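Local coordinates for protein 1d10 (Caenorhabditis elegans, PDB 1T9F) that is of unknown function but folds as a beta-trefoil of three MIR repeats, as in SDF2-like proteins, and probably enters the secretory pathway, at residues K14-N19 / K173-I178; D48-W53 / H79-T84; F85-H90 / S103-E108; T118-G123 / K133-V138; S144-Q149 / Q157-G162. One frame throughout, in Å; residues are numbered along the deposited sequence.

Overall arrangement
All five contacts belong to one beta-trefoil, and together they illustrate how such a fold is built from paired antiparallel strands and the connections between them. Contacts 1 and 4 lie in the closed six-stranded barrel, about 16 Å apart between centres: contact 4 is a hairpin of it, whereas contact 1 pairs its first and last strands. Contacts 3 and 5, also about 16 Å apart between centres, lie in the second six-stranded antiparallel sheet. Contact 2 joins the loops at 48-53 and 79-84, touching contact 1 through His52 and contact 3 through Thr84. Contacts 2, 3, 4 and 5 follow one another along the chain, all nested inside the loop closed by contact 1, which brings the two ends of the fold together.

Contact 1: K14-N19 / K173-I178; sequences KFINAN and KVAEGI
Ile16 sets CG1 opposite its own carbonyl carbon (chi1 -58°) and keeps the rest of the branch extended, which carries CD1 along the sheet to CB of Ala175, 3.9 Å away. Lys173 reaches the same isoleucine from alongside: its chain bends at chi3 (59°), folding CE back against Ile16 CB at 4.0 Å. Lys14, on the same face, runs out straight beyond CG, and its CD, CE and NZ pass beside the backbone of Gly177. Lys14 CE and Gly177 CA are 3.2 Å apart in the model, but Gly177 is poorly ordered, so the tightness is doubtful; a side chain on that glycine would point at the lysine. The ammonium NZ continues to a salt bridge with Asp47. These residues belong to the strands 12-17 and 172-175, the first and last of the six-stranded barrel of the beta-trefoil, and their antiparallel pairing closes it. Lys14 N to Ala175 O spans 2.9 Å and is nearly straight (172°), while the return bond from Ala175 N to Lys14 O is more bent. Ile16 and Lys173 form the second hydrogen-bonded pair, with Ile16 N to Lys173 O at 2.7 Å. With an alanine here in place of Lys14, Asp47 would probably be left without this positive mate and the backbone at Gly177 without the methylene chain lying beside it. On the face bearing Phe15 and Val174, the two side chains point the same way, and Phe15 CE2 meets Val174 CG2 at 4.0 Å; both also touch Trp126.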
# COMPACT_ATOMS: atom_id res chain seq x y z
N LYS A 14 -2.13 -3.85 9.08
CA LYS A 14 -2.65 -4.43 7.85
C LYS A 14 -3.53 -3.39 7.16
O LYS A 14 -4.21 -2.61 7.83
CB LYS A 14 -3.50 -5.66 8.16
CG LYS A 14 -2.77 -6.78 8.87
CD LYS A 14 -3.78 -7.72 9.53
CE LYS A 14 -3.10 -8.79 10.35
NZ LYS A 14 -4.03 -9.38 11.35
N PHE A 15 -3.51 -3.39 5.83
CA PHE A 15 -4.32 -2.48 5.04
C PHE A 15 -5.41 -3.32 4.38
O PHE A 15 -5.14 -4.14 3.51
CB PHE A 15 -3.48 -1.79 3.97
CG PHE A 15 -2.53 -0.75 4.52
CD1 PHE A 15 -1.35 -1.14 5.16
CD2 PHE A 15 -2.84 0.60 4.46
CE1 PHE A 15 -0.51 -0.20 5.73
CE2 PHE A 15 -2.00 1.55 5.03
CZ PHE A 15 -0.84 1.16 5.66
N ILE A 16 -6.65 -3.10 4.81
CA ILE A 16 -7.78 -3.85 4.29
C ILE A 16 -8.59 -3.06 3.25
O ILE A 16 -8.94 -1.90 3.48
CB ILE A 16 -8.73 -4.26 5.44
CG1 ILE A 16 -7.96 -5.10 6.46
CG2 ILE A 16 -9.94 -5.04 4.88
CD1 ILE A 16 -8.80 -5.51 7.64
N ASN A 17 -8.88 -3.67 2.11
CA ASN A 17 -9.66 -2.96 1.11
C ASN A 17 -11.10 -2.90 1.58
O ASN A 17 -11.76 -3.93 1.77
CB ASN A 17 -9.54 -3.64 -0.25
CG ASN A 17 -10.16 -2.81 -1.36
OD1 ASN A 17 -11.35 -2.92 -1.63
ND2 ASN A 17 -9.36 -1.97 -1.99
N ALA A 18 -11.58 -1.68 1.77
CA ALA A 18 -12.94 -1.42 2.26
C ALA A 18 -14.07 -2.20 1.60
O ALA A 18 -14.90 -2.81 2.29
CB ALA A 18 -13.24 0.07 2.17
N ASN A 19 -14.13 -2.20 0.28
CA ASN A 19 -15.21 -2.87 -0.42
C ASN A 19 -15.03 -4.38 -0.68
O ASN A 19 -16.02 -5.11 -0.81
CB ASN A 19 -15.48 -2.12 -1.73
CG ASN A 19 -15.96 -0.68 -1.49
OD1 ASN A 19 -15.97 0.15 -2.40
ND2 ASN A 19 -16.39 -0.39 -0.26
N LYS A 173 -8.82 0.67 4.56
CA LYS A 173 -9.06 0.79 5.99
C LYS A 173 -7.89 0.11 6.71
O LYS A 173 -7.42 -0.94 6.28
CB LYS A 173 -10.37 0.10 6.34
CG LYS A 173 -10.63 -0.05 7.81
CD LYS A 173 -11.84 -0.96 8.06
CE LYS A 173 -11.61 -2.34 7.46
NZ LYS A 173 -12.71 -3.30 7.75
N VAL A 174 -7.44 0.71 7.80
CA VAL A 174 -6.33 0.17 8.57
C VAL A 174 -6.82 -0.73 9.70
O VAL A 174 -7.93 -0.57 10.19
CB VAL A 174 -5.46 1.31 9.16
CG1 VAL A 174 -4.59 0.79 10.29
CG2 VAL A 174 -4.58 1.90 8.08
N ALA A 175 -5.98 -1.68 10.11
CA ALA A 175 -6.31 -2.59 11.19
C ALA A 175 -5.01 -3.05 11.85
O ALA A 175 -4.00 -3.26 11.18
CB ALA A 175 -7.09 -3.79 10.66
N GLU A 176 -5.03 -3.19 13.17
CA GLU A 176 -3.83 -3.63 13.86
C GLU A 176 -3.67 -5.13 13.76
O GLU A 176 -4.47 -5.88 14.32
CB GLU A 176 -3.84 -3.21 15.33
CG GLU A 176 -2.68 -3.80 16.10
CD GLU A 176 -1.92 -2.76 16.90
OE1 GLU A 176 -2.41 -2.35 17.97
OE2 GLU A 176 -0.83 -2.35 16.44
N GLY A 177 -2.66 -5.57 13.03
CA GLY A 177 -2.40 -6.99 12.91
C GLY A 177 -1.84 -7.41 14.25
O GLY A 177 -2.46 -8.17 14.99
N ILE A 178 -0.65 -6.91 14.55
CA ILE A 178 0.03 -7.18 15.81
C ILE A 178 1.03 -6.07 16.09
O ILE A 178 2.25 -6.32 15.97
CB ILE A 178 0.79 -8.52 15.79
CG1 ILE A 178 -0.13 -9.67 15.36
CG2 ILE A 178 1.31 -8.81 17.17
CD1 ILE A 178 0.57 -11.01 15.27

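Contact 2: D48-W53 / H79-T84; sequences DINSHW and HLTTGT
His79 meets the segment 48-53 at CB, CD2 and NE2, beginning at CB, which lies over the six-membered ring of Trp53, 4.0 Å from the ring centroid in a CH-pi contact. Beyond CG, held anti to the backbone N (chi1 -178°), CD2 continues above the same face, 3.9 Å from the Trp53 plane. The histidine thus presents an edge to the indole, an edge-to-face pair with planes at 56°. At the tip, NE2 donates to Asn50 O over 2.8 Å. That oxygen lies in the imidazole plane, yet the nitrogen approaches from above the carbonyl plane rather than within it. ND1, on the other flank, shares a hydrogen bond with Thr82 OG1 at 2.8 Å, and with both nitrogens engaged the ring is fixed in its rotation. The site lies where two connections of the beta-trefoil meet: a short 3-10 segment, 49-51, leading into barrel strand 53-57, and the turn between strands 74-79 and 85-89. An Asx turn leads into the 3-10 segment and overlaps it, with Asn50 N bonded to Asp48 OD2. A water stitches the two connections together, donating to Ile49 O and to His52 O (2.9 Å) and accepting from Thr81 N; it also sits over one face of the His79 ring, toward its rim. His52 O additionally takes a weak bond from Leu80 N. Further out, Ile49 CG1 presses on Thr81 CG2 at 3.4 Å, closer than a usual carbon contact. Trp53 NE1 bonds to Leu24 O, tying the indole to strand 23-27.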
# COMPACT_ATOMS: atom_id res chain seq x y z
N ASP A 48 -1.95 -12.91 8.39
CA ASP A 48 -0.83 -13.54 7.70
C ASP A 48 0.34 -12.56 7.80
O ASP A 48 0.20 -11.37 7.49
CB ASP A 48 -1.17 -13.82 6.23
CG ASP A 48 -0.04 -14.52 5.48
OD1 ASP A 48 -0.24 -14.88 4.29
OD2 ASP A 48 1.04 -14.72 6.06
N ILE A 49 1.49 -13.06 8.24
CA ILE A 49 2.68 -12.23 8.40
C ILE A 49 3.09 -11.46 7.13
O ILE A 49 3.62 -10.36 7.22
CB ILE A 49 3.88 -13.08 8.91
CG1 ILE A 49 5.08 -12.17 9.21
CG2 ILE A 49 4.25 -14.13 7.88
CD1 ILE A 49 4.82 -11.16 10.32
N ASN A 50 2.83 -12.04 5.97
CA ASN A 50 3.17 -11.38 4.72
C ASN A 50 2.18 -10.26 4.39
O ASN A 50 2.30 -9.63 3.34
CB ASN A 50 3.20 -12.39 3.56
CG ASN A 50 4.36 -13.38 3.67
OD1 ASN A 50 5.52 -12.98 3.75
ND2 ASN A 50 4.04 -14.66 3.70
N SER A 51 1.22 -10.01 5.27
CA SER A 51 0.24 -8.95 5.06
C SER A 51 0.52 -7.76 5.97
O SER A 51 -0.28 -6.82 6.04
CB SER A 51 -1.19 -9.44 5.32
OG SER A 51 -1.57 -10.42 4.37
N HIS A 52 1.65 -7.82 6.68
CA HIS A 52 2.01 -6.73 7.58
C HIS A 52 2.93 -5.73 6.92
O HIS A 52 3.90 -6.11 6.23
CB HIS A 52 2.66 -7.27 8.85
CG HIS A 52 1.68 -7.95 9.75
ND1 HIS A 52 1.21 -9.22 9.52
CD2 HIS A 52 1.02 -7.50 10.84
CE1 HIS A 52 0.29 -9.52 10.42
NE2 HIS A 52 0.15 -8.50 11.23
N TRP A 53 2.62 -4.45 7.13
CA TRP A 53 3.38 -3.35 6.58
C TRP A 53 3.75 -2.35 7.66
O TRP A 53 2.99 -2.15 8.61
CB TRP A 53 2.57 -2.62 5.50
CG TRP A 53 2.14 -3.48 4.39
CD1 TRP A 53 1.08 -4.34 4.38
CD2 TRP A 53 2.75 -3.58 3.10
NE1 TRP A 53 0.99 -4.97 3.16
CE2 TRP A 53 2.01 -4.52 2.36
CE3 TRP A 53 3.85 -2.95 2.50
CZ2 TRP A 53 2.33 -4.86 1.04
CZ3 TRP A 53 4.18 -3.29 1.19
CH2 TRP A 53 3.42 -4.23 0.48
N HIS A 79 7.25 -3.55 3.52
CA HIS A 79 6.72 -4.90 3.65
C HIS A 79 7.68 -5.59 4.61
O HIS A 79 8.85 -5.82 4.28
CB HIS A 79 6.69 -5.60 2.30
CG HIS A 79 6.10 -6.97 2.35
ND1 HIS A 79 6.82 -8.10 2.01
CD2 HIS A 79 4.86 -7.40 2.70
CE1 HIS A 79 6.04 -9.16 2.15
NE2 HIS A 79 4.85 -8.76 2.56
N LEU A 80 7.19 -5.92 5.80
CA LEU A 80 8.02 -6.51 6.85
C LEU A 80 8.83 -7.75 6.52
O LEU A 80 10.03 -7.79 6.80
CB LEU A 80 7.19 -6.78 8.10
CG LEU A 80 6.91 -5.60 9.03
CD1 LEU A 80 6.33 -6.12 10.33
CD2 LEU A 80 8.21 -4.83 9.31
N THR A 81 8.20 -8.75 5.93
CA THR A 81 8.92 -9.99 5.64
C THR A 81 9.96 -9.95 4.53
O THR A 81 10.84 -10.80 4.49
CB THR A 81 7.93 -11.14 5.35
OG1 THR A 81 7.17 -10.83 4.18
CG2 THR A 81 6.99 -11.33 6.53
N THR A 82 9.88 -8.97 3.62
CA THR A 82 10.87 -8.90 2.55
C THR A 82 11.71 -7.63 2.58
O THR A 82 12.65 -7.49 1.80
CB THR A 82 10.22 -9.02 1.16
OG1 THR A 82 9.36 -7.90 0.93
CG2 THR A 82 9.41 -10.31 1.08
N GLY A 83 11.37 -6.72 3.48
CA GLY A 83 12.12 -5.48 3.61
C GLY A 83 11.99 -4.48 2.47
O GLY A 83 12.70 -3.47 2.45
N THR A 84 11.09 -4.77 1.54
CA THR A 84 10.84 -3.91 0.39
C THR A 84 9.85 -2.78 0.74
O THR A 84 9.31 -2.74 1.85
CB THR A 84 10.25 -4.72 -0.76
OG1 THR A 84 9.15 -5.48 -0.27
CG2 THR A 84 11.29 -5.67 -1.36
O HOH W 1 5.15 -8.65 5.86

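Contact 3: F85-H90 / S103-E108; sequences FLHSHH and SAFGSE
His87 and Phe105 both carry their rings anti to the backbone N (chi1 -168° and 163°), and the two side chains lie alongside each other, pointing the same way. Phe105 CB sits over one face of the imidazole, 4.0 Å from its centroid, a CH-pi contact; the rings themselves meet obliquely, their planes at 43°. His87 ND1 is bonded to Asp115, which fixes the turn of the ring. With an alanine here, Phe105 CB would probably lose the flat surface it rests on, and Asp115 would be left without this partner. His89 has its ring between backbone N and carbonyl carbon, a turn that brings one face over His87 CD2. These residues belong to the beta hairpin 85-89/100-105 of the trefoil, joined by two hydrogen-bonded pairs: Phe85 N to Phe105 O and Phe105 N to Phe85 O are both 2.8 Å, and His87 pairs likewise with Ser103. The Phe85 ring turns its edge to the chain beyond the strand, with CE1 3.6 Å from Glu108 N and CZ 3.9 Å from Glu108 CG. The glutamate continues to a salt bridge with Lys78, and Phe85 meets Phe56 edge to face. On the face bearing Leu86 and Ala104, both side chains pack on Val40.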
# COMPACT_ATOMS: atom_id res chain seq x y z
N PHE A 85 9.61 -1.88 -0.22
CA PHE A 85 8.68 -0.77 -0.02
C PHE A 85 7.60 -0.74 -1.10
O PHE A 85 7.85 -1.08 -2.25
CB PHE A 85 9.41 0.58 -0.01
CG PHE A 85 10.09 0.91 1.29
CD1 PHE A 85 11.41 0.54 1.53
CD2 PHE A 85 9.39 1.58 2.30
CE1 PHE A 85 12.03 0.83 2.74
CE2 PHE A 85 10.00 1.87 3.51
CZ PHE A 85 11.33 1.49 3.74
N LEU A 86 6.38 -0.35 -0.72
CA LEU A 86 5.30 -0.25 -1.69
C LEU A 86 5.81 0.76 -2.71
O LEU A 86 6.13 1.90 -2.37
CB LEU A 86 4.04 0.28 -1.02
CG LEU A 86 2.78 0.19 -1.86
CD1 LEU A 86 2.46 -1.28 -2.17
CD2 LEU A 86 1.63 0.86 -1.11
N HIS A 87 5.84 0.36 -3.97
CA HIS A 87 6.41 1.19 -5.02
C HIS A 87 5.55 1.30 -6.27
O HIS A 87 4.76 0.42 -6.58
CB HIS A 87 7.76 0.58 -5.41
CG HIS A 87 8.62 1.45 -6.28
ND1 HIS A 87 9.54 2.33 -5.76
CD2 HIS A 87 8.75 1.51 -7.62
CE1 HIS A 87 10.20 2.90 -6.74
NE2 HIS A 87 9.75 2.42 -7.89
N SER A 88 5.70 2.42 -6.98
CA SER A 88 5.00 2.59 -8.23
C SER A 88 5.89 3.32 -9.22
O SER A 88 6.92 3.90 -8.85
CB SER A 88 3.68 3.34 -8.06
OG SER A 88 2.81 2.94 -9.11
N HIS A 89 5.49 3.29 -10.48
CA HIS A 89 6.29 3.88 -11.54
C HIS A 89 5.56 3.77 -12.86
O HIS A 89 4.41 3.34 -12.90
CB HIS A 89 7.62 3.14 -11.60
CG HIS A 89 7.50 1.67 -11.34
ND1 HIS A 89 8.59 0.88 -11.03
CD2 HIS A 89 6.43 0.85 -11.33
CE1 HIS A 89 8.18 -0.37 -10.85
NE2 HIS A 89 6.87 -0.41 -11.02
N HIS A 90 6.23 4.16 -13.94
CA HIS A 90 5.63 4.13 -15.26
C HIS A 90 5.69 2.80 -16.00
O HIS A 90 6.18 2.73 -17.13
CB HIS A 90 6.23 5.23 -16.14
CG HIS A 90 5.66 6.59 -15.88
ND1 HIS A 90 4.30 6.84 -15.88
CD2 HIS A 90 6.26 7.78 -15.63
CE1 HIS A 90 4.09 8.12 -15.65
NE2 HIS A 90 5.26 8.71 -15.49
N SER A 103 4.40 -2.28 -7.18
CA SER A 103 5.31 -3.34 -6.77
C SER A 103 5.88 -3.13 -5.38
O SER A 103 5.59 -2.12 -4.73
CB SER A 103 6.45 -3.43 -7.78
OG SER A 103 7.15 -2.19 -7.84
N ALA A 104 6.67 -4.10 -4.93
CA ALA A 104 7.35 -4.03 -3.64
C ALA A 104 8.80 -3.90 -4.09
O ALA A 104 9.37 -4.84 -4.65
CB ALA A 104 7.13 -5.30 -2.85
N PHE A 105 9.40 -2.74 -3.85
CA PHE A 105 10.75 -2.49 -4.31
C PHE A 105 11.84 -2.17 -3.29
O PHE A 105 11.57 -1.76 -2.16
CB PHE A 105 10.70 -1.37 -5.38
CG PHE A 105 12.03 -0.71 -5.66
CD1 PHE A 105 12.43 0.42 -4.95
CD2 PHE A 105 12.89 -1.25 -6.61
CE1 PHE A 105 13.67 1.01 -5.19
CE2 PHE A 105 14.13 -0.66 -6.85
CZ PHE A 105 14.52 0.47 -6.14
N GLY A 106 13.08 -2.40 -3.72
CA GLY A 106 14.25 -2.10 -2.92
C GLY A 106 14.35 -2.47 -1.45
O GLY A 106 14.14 -3.62 -1.07
N SER A 107 14.70 -1.47 -0.65
CA SER A 107 14.91 -1.61 0.79
C SER A 107 15.14 -0.21 1.33
O SER A 107 15.04 0.76 0.59
CB SER A 107 16.16 -2.44 1.06
OG SER A 107 17.31 -1.75 0.57
N GLU A 108 15.48 -0.09 2.61
CA GLU A 108 15.72 1.23 3.19
C GLU A 108 16.89 1.92 2.48
O GLU A 108 16.90 3.14 2.31
CB GLU A 108 16.02 1.12 4.68
CG GLU A 108 14.79 0.81 5.51
CD GLU A 108 15.07 0.72 6.99
OE1 GLU A 108 15.69 1.65 7.55
OE2 GLU A 108 14.67 -0.29 7.59

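Contact 4: T118-G123 / K133-V138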
# COMPACT_ATOMS: atom_id res chain seq x y z
N THR A 118 0.93 9.70 -0.72
CA THR A 118 0.23 10.73 0.04
C THR A 118 -0.97 10.10 0.70
O THR A 118 -1.75 9.40 0.05
CB THR A 118 -0.26 11.86 -0.88
OG1 THR A 118 0.86 12.46 -1.54
CG2 THR A 118 -0.97 12.93 -0.06
N VAL A 119 -1.12 10.31 2.00
CA VAL A 119 -2.25 9.74 2.71
C VAL A 119 -3.44 10.67 2.54
O VAL A 119 -3.38 11.85 2.88
CB VAL A 119 -1.96 9.58 4.21
CG1 VAL A 119 -3.10 8.83 4.88
CG2 VAL A 119 -0.65 8.82 4.41
N ILE A 120 -4.52 10.13 1.98
CA ILE A 120 -5.71 10.94 1.76
C ILE A 120 -6.81 10.61 2.75
O ILE A 120 -7.61 9.70 2.54
CB ILE A 120 -6.25 10.75 0.32
CG1 ILE A 120 -5.17 11.13 -0.69
CG2 ILE A 120 -7.48 11.63 0.09
CD1 ILE A 120 -5.57 10.93 -2.12
N CYS A 121 -6.81 11.34 3.87
CA CYS A 121 -7.84 11.17 4.88
C CYS A 121 -8.45 12.53 5.19
O CYS A 121 -7.89 13.57 4.85
CB CYS A 121 -7.30 10.49 6.15
SG CYS A 121 -5.72 10.95 6.95
N ASN A 122 -9.62 12.54 5.82
CA ASN A 122 -10.29 13.79 6.15
C ASN A 122 -9.86 14.32 7.50
O ASN A 122 -9.50 13.56 8.39
CB ASN A 122 -11.81 13.62 6.11
CG ASN A 122 -12.32 13.46 4.70
OD1 ASN A 122 -12.01 14.27 3.82
ND2 ASN A 122 -13.12 12.43 4.46
N GLY A 123 -9.90 15.64 7.64
CA GLY A 123 -9.46 16.26 8.87
C GLY A 123 -7.95 16.33 8.72
O GLY A 123 -7.46 16.43 7.59
N LYS A 133 -7.46 6.85 1.22
CA LYS A 133 -6.92 6.47 -0.07
C LYS A 133 -5.42 6.76 0.02
O LYS A 133 -4.97 7.47 0.93
CB LYS A 133 -7.55 7.28 -1.20
CG LYS A 133 -9.00 6.92 -1.47
CD LYS A 133 -9.61 7.83 -2.51
CE LYS A 133 -10.33 9.01 -1.87
NZ LYS A 133 -11.55 8.58 -1.12
N LEU A 134 -4.66 6.20 -0.90
CA LEU A 134 -3.23 6.43 -0.94
C LEU A 134 -2.91 6.83 -2.37
O LEU A 134 -3.10 6.04 -3.30
CB LEU A 134 -2.44 5.18 -0.57
CG LEU A 134 -2.37 4.79 0.91
CD1 LEU A 134 -1.59 3.48 1.03
CD2 LEU A 134 -1.69 5.88 1.72
N ARG A 135 -2.42 8.05 -2.53
CA ARG A 135 -2.10 8.54 -3.86
C ARG A 135 -0.59 8.60 -4.07
O ARG A 135 0.11 9.29 -3.33
CB ARG A 135 -2.72 9.92 -4.04
CG ARG A 135 -2.82 10.37 -5.48
CD ARG A 135 -3.55 11.72 -5.59
NE ARG A 135 -3.85 12.05 -6.98
CZ ARG A 135 -4.53 13.13 -7.36
NH1 ARG A 135 -4.97 14.00 -6.46
NH2 ARG A 135 -4.77 13.34 -8.65
N HIS A 136 -0.10 7.88 -5.08
CA HIS A 136 1.33 7.87 -5.37
C HIS A 136 1.78 9.31 -5.62
O HIS A 136 1.27 9.99 -6.51
CB HIS A 136 1.62 7.01 -6.59
CG HIS A 136 3.07 6.67 -6.75
ND1 HIS A 136 3.76 6.89 -7.93
CD2 HIS A 136 3.95 6.10 -5.90
CE1 HIS A 136 5.00 6.46 -7.79
NE2 HIS A 136 5.14 5.97 -6.57
N ALA A 137 2.76 9.75 -4.83
CA ALA A 137 3.26 11.11 -4.94
C ALA A 137 3.85 11.47 -6.30
O ALA A 137 3.51 12.51 -6.87
CB ALA A 137 4.30 11.35 -3.86
N VAL A 138 4.72 10.62 -6.83
CA VAL A 138 5.36 10.90 -8.11
C VAL A 138 4.47 10.82 -9.34
O VAL A 138 4.57 11.67 -10.23
CB VAL A 138 6.59 9.98 -8.31
CG1 VAL A 138 7.15 10.14 -9.71
CG2 VAL A 138 7.65 10.33 -7.27
O HOH W 2 -0.09 12.70 -3.93
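Leu134 and Val119 form the buried, inward side of this hairpin. Their side chains lie side by side and point the same way, with Leu134 CD2 4.1 Å from Val119 CG2 and also resting on the valine's CA. Four backbone bonds join the strands, and the Thr118 and Arg135 pair shows the regularity: Thr118 N to Arg135 O is 2.8 Å and Arg135 N to Thr118 O is 3.0 Å, both nearly straight. The Ile120 and Lys133 pair repeats this farther along. The face bearing Thr118, Ile120, Lys133 and Arg135 is the solvent side, where a close touch near the strands gives way to chain ends that lead off. Ile120, with chi2 extended at 178°, pushes CD1 across to CB of Arg135 at 3.6 Å. From there the arginine stretches away, its NE bonded to Gly140 O. Lys133 meets Ile120 near its root, CB to CB at 4.0 Å; its chain then bends away at chi3 and chi4 toward a malonate ion, probably from the crystallisation liquor, which NZ holds weakly. A water sits at the edge of this face, 2.6 Å from Thr118 OG1, and gives a weak bond to Arg135 O. Next along the chain from Ile120, Cys121 forms a disulfide with Cys71. In the barrel of the beta-trefoil, strand 117-120 lies between strand 74-79 and strand 131-136, and strand 131-136 has strand 172-175 on its other side; Val119 packs on Ile75 and Leu134 on Leu77, while Ile120 and Arg135 both touch Tyr142 of strand 142-146.

Contact 5: S144-Q149 / Q157-G162; sequences SLSGQQ and QREVVG
Ser146 and Glu159 are joined by a side-chain hydrogen bond: Ser146 OG donates to Glu159 OE1, modelled at 2.4 Å, so short that its exact length is doubtful. The serine hydroxyl stands between its backbone N and carbonyl carbon (chi1 70°), where it also accepts from Gln148 N at 3.1 Å, an ST turn around Gly147. The carboxylate has further partners in Ser96 OG and Leu95 N, donors that are likely to steady its negative charge. Backbone bonds grip both ends. Ser144 and Val161 bond in both directions, Val161 N to Ser144 O at 2.7 Å being almost straight (176°); farther on, Ser146 N gives to Glu159 O and Glu159 N gives to Gln148 O. Where the chain turns away at Gly147, a water takes over, accepting from Gly147 N at 2.7 Å and donating to Gln148 O and to Glu159 O (2.8 Å). Apolar contact lies on the face of Leu145 and Val160, whose CD2 and CG2 meet at 3.8 Å as the side chains cross. Ser146 CB also rests 3.9 Å from Val161 CG2. Arg158 sends its NE to a salt bridge with Asp20. The pairing shifts by two residues between Leu145 and Gln149, a beta bulge that lets strands 142-146 and 148-149 both follow strand 158-163 in this antiparallel pairing within the third MIR repeat of the beta-trefoil.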
# COMPACT_ATOMS: atom_id res chain seq x y z
N SER A 144 -5.13 0.97 -5.91
CA SER A 144 -6.46 0.39 -6.07
C SER A 144 -6.47 -1.06 -6.51
O SER A 144 -5.52 -1.53 -7.14
CB SER A 144 -7.26 1.18 -7.12
OG SER A 144 -7.20 2.58 -6.91
N LEU A 145 -7.54 -1.76 -6.16
CA LEU A 145 -7.70 -3.14 -6.60
C LEU A 145 -8.29 -2.96 -8.00
O LEU A 145 -9.27 -2.23 -8.18
CB LEU A 145 -8.67 -3.90 -5.70
CG LEU A 145 -8.23 -4.13 -4.26
CD1 LEU A 145 -9.21 -5.07 -3.56
CD2 LEU A 145 -6.83 -4.74 -4.25
N SER A 146 -7.68 -3.60 -8.99
CA SER A 146 -8.14 -3.50 -10.37
C SER A 146 -9.46 -4.25 -10.56
O SER A 146 -10.21 -3.97 -11.48
CB SER A 146 -7.11 -4.10 -11.32
OG SER A 146 -7.06 -5.50 -11.16
N GLY A 147 -9.72 -5.20 -9.67
CA GLY A 147 -10.93 -5.99 -9.76
C GLY A 147 -10.61 -7.33 -10.38
O GLY A 147 -11.46 -8.22 -10.47
N GLN A 148 -9.37 -7.48 -10.83
CA GLN A 148 -8.91 -8.72 -11.43
C GLN A 148 -8.28 -9.60 -10.36
O GLN A 148 -7.84 -9.10 -9.33
CB GLN A 148 -7.88 -8.43 -12.52
CG GLN A 148 -8.47 -7.79 -13.76
CD GLN A 148 -9.53 -8.66 -14.40
OE1 GLN A 148 -9.26 -9.80 -14.78
NE2 GLN A 148 -10.74 -8.13 -14.50
N GLN A 149 -8.26 -10.90 -10.62
CA GLN A 149 -7.67 -11.86 -9.69
C GLN A 149 -6.62 -12.68 -10.44
O GLN A 149 -6.74 -12.91 -11.64
CB GLN A 149 -8.74 -12.79 -9.13
CG GLN A 149 -9.68 -12.15 -8.14
CD GLN A 149 -10.64 -13.16 -7.52
OE1 GLN A 149 -10.26 -14.28 -7.21
NE2 GLN A 149 -11.90 -12.75 -7.34
N GLN A 157 -5.71 -14.38 -5.51
CA GLN A 157 -5.23 -13.11 -4.98
C GLN A 157 -5.60 -11.97 -5.93
O GLN A 157 -5.52 -12.12 -7.15
CB GLN A 157 -3.72 -13.18 -4.75
CG GLN A 157 -3.34 -14.20 -3.68
CD GLN A 157 -1.87 -14.21 -3.34
OE1 GLN A 157 -1.21 -13.17 -3.36
NE2 GLN A 157 -1.34 -15.38 -2.99
N ARG A 158 -6.03 -10.85 -5.36
CA ARG A 158 -6.45 -9.71 -6.18
C ARG A 158 -5.31 -8.84 -6.71
O ARG A 158 -4.32 -8.61 -6.01
CB ARG A 158 -7.44 -8.83 -5.41
CG ARG A 158 -8.77 -9.51 -5.07
CD ARG A 158 -8.64 -10.47 -3.91
NE ARG A 158 -9.93 -10.75 -3.27
CZ ARG A 158 -10.81 -11.64 -3.71
NH1 ARG A 158 -10.56 -12.36 -4.79
NH2 ARG A 158 -11.96 -11.81 -3.05
N GLU A 159 -5.46 -8.37 -7.95
CA GLU A 159 -4.45 -7.51 -8.56
C GLU A 159 -4.54 -6.12 -7.95
O GLU A 159 -5.63 -5.55 -7.83
CB GLU A 159 -4.66 -7.42 -10.08
CG GLU A 159 -3.71 -6.43 -10.76
CD GLU A 159 -4.06 -6.17 -12.23
OE1 GLU A 159 -5.26 -6.12 -12.56
OE2 GLU A 159 -3.13 -6.00 -13.04
N VAL A 160 -3.39 -5.58 -7.56
CA VAL A 160 -3.28 -4.25 -6.99
C VAL A 160 -2.58 -3.39 -8.05
O VAL A 160 -1.54 -3.77 -8.60
CB VAL A 160 -2.42 -4.26 -5.71
CG1 VAL A 160 -2.18 -2.84 -5.23
CG2 VAL A 160 -3.11 -5.08 -4.61
N VAL A 161 -3.16 -2.23 -8.35
CA VAL A 161 -2.58 -1.36 -9.37
C VAL A 161 -2.74 0.12 -9.05
O VAL A 161 -3.31 0.49 -8.02
CB VAL A 161 -3.23 -1.60 -10.75
CG1 VAL A 161 -3.16 -3.07 -11.14
CG2 VAL A 161 -4.67 -1.11 -10.72
N GLY A 162 -2.24 0.95 -9.96
CA GLY A 162 -2.33 2.38 -9.80
C GLY A 162 -3.31 2.92 -10.83
O GLY A 162 -3.09 2.77 -12.03
O HOH W 3 -8.14 -6.76 -8.05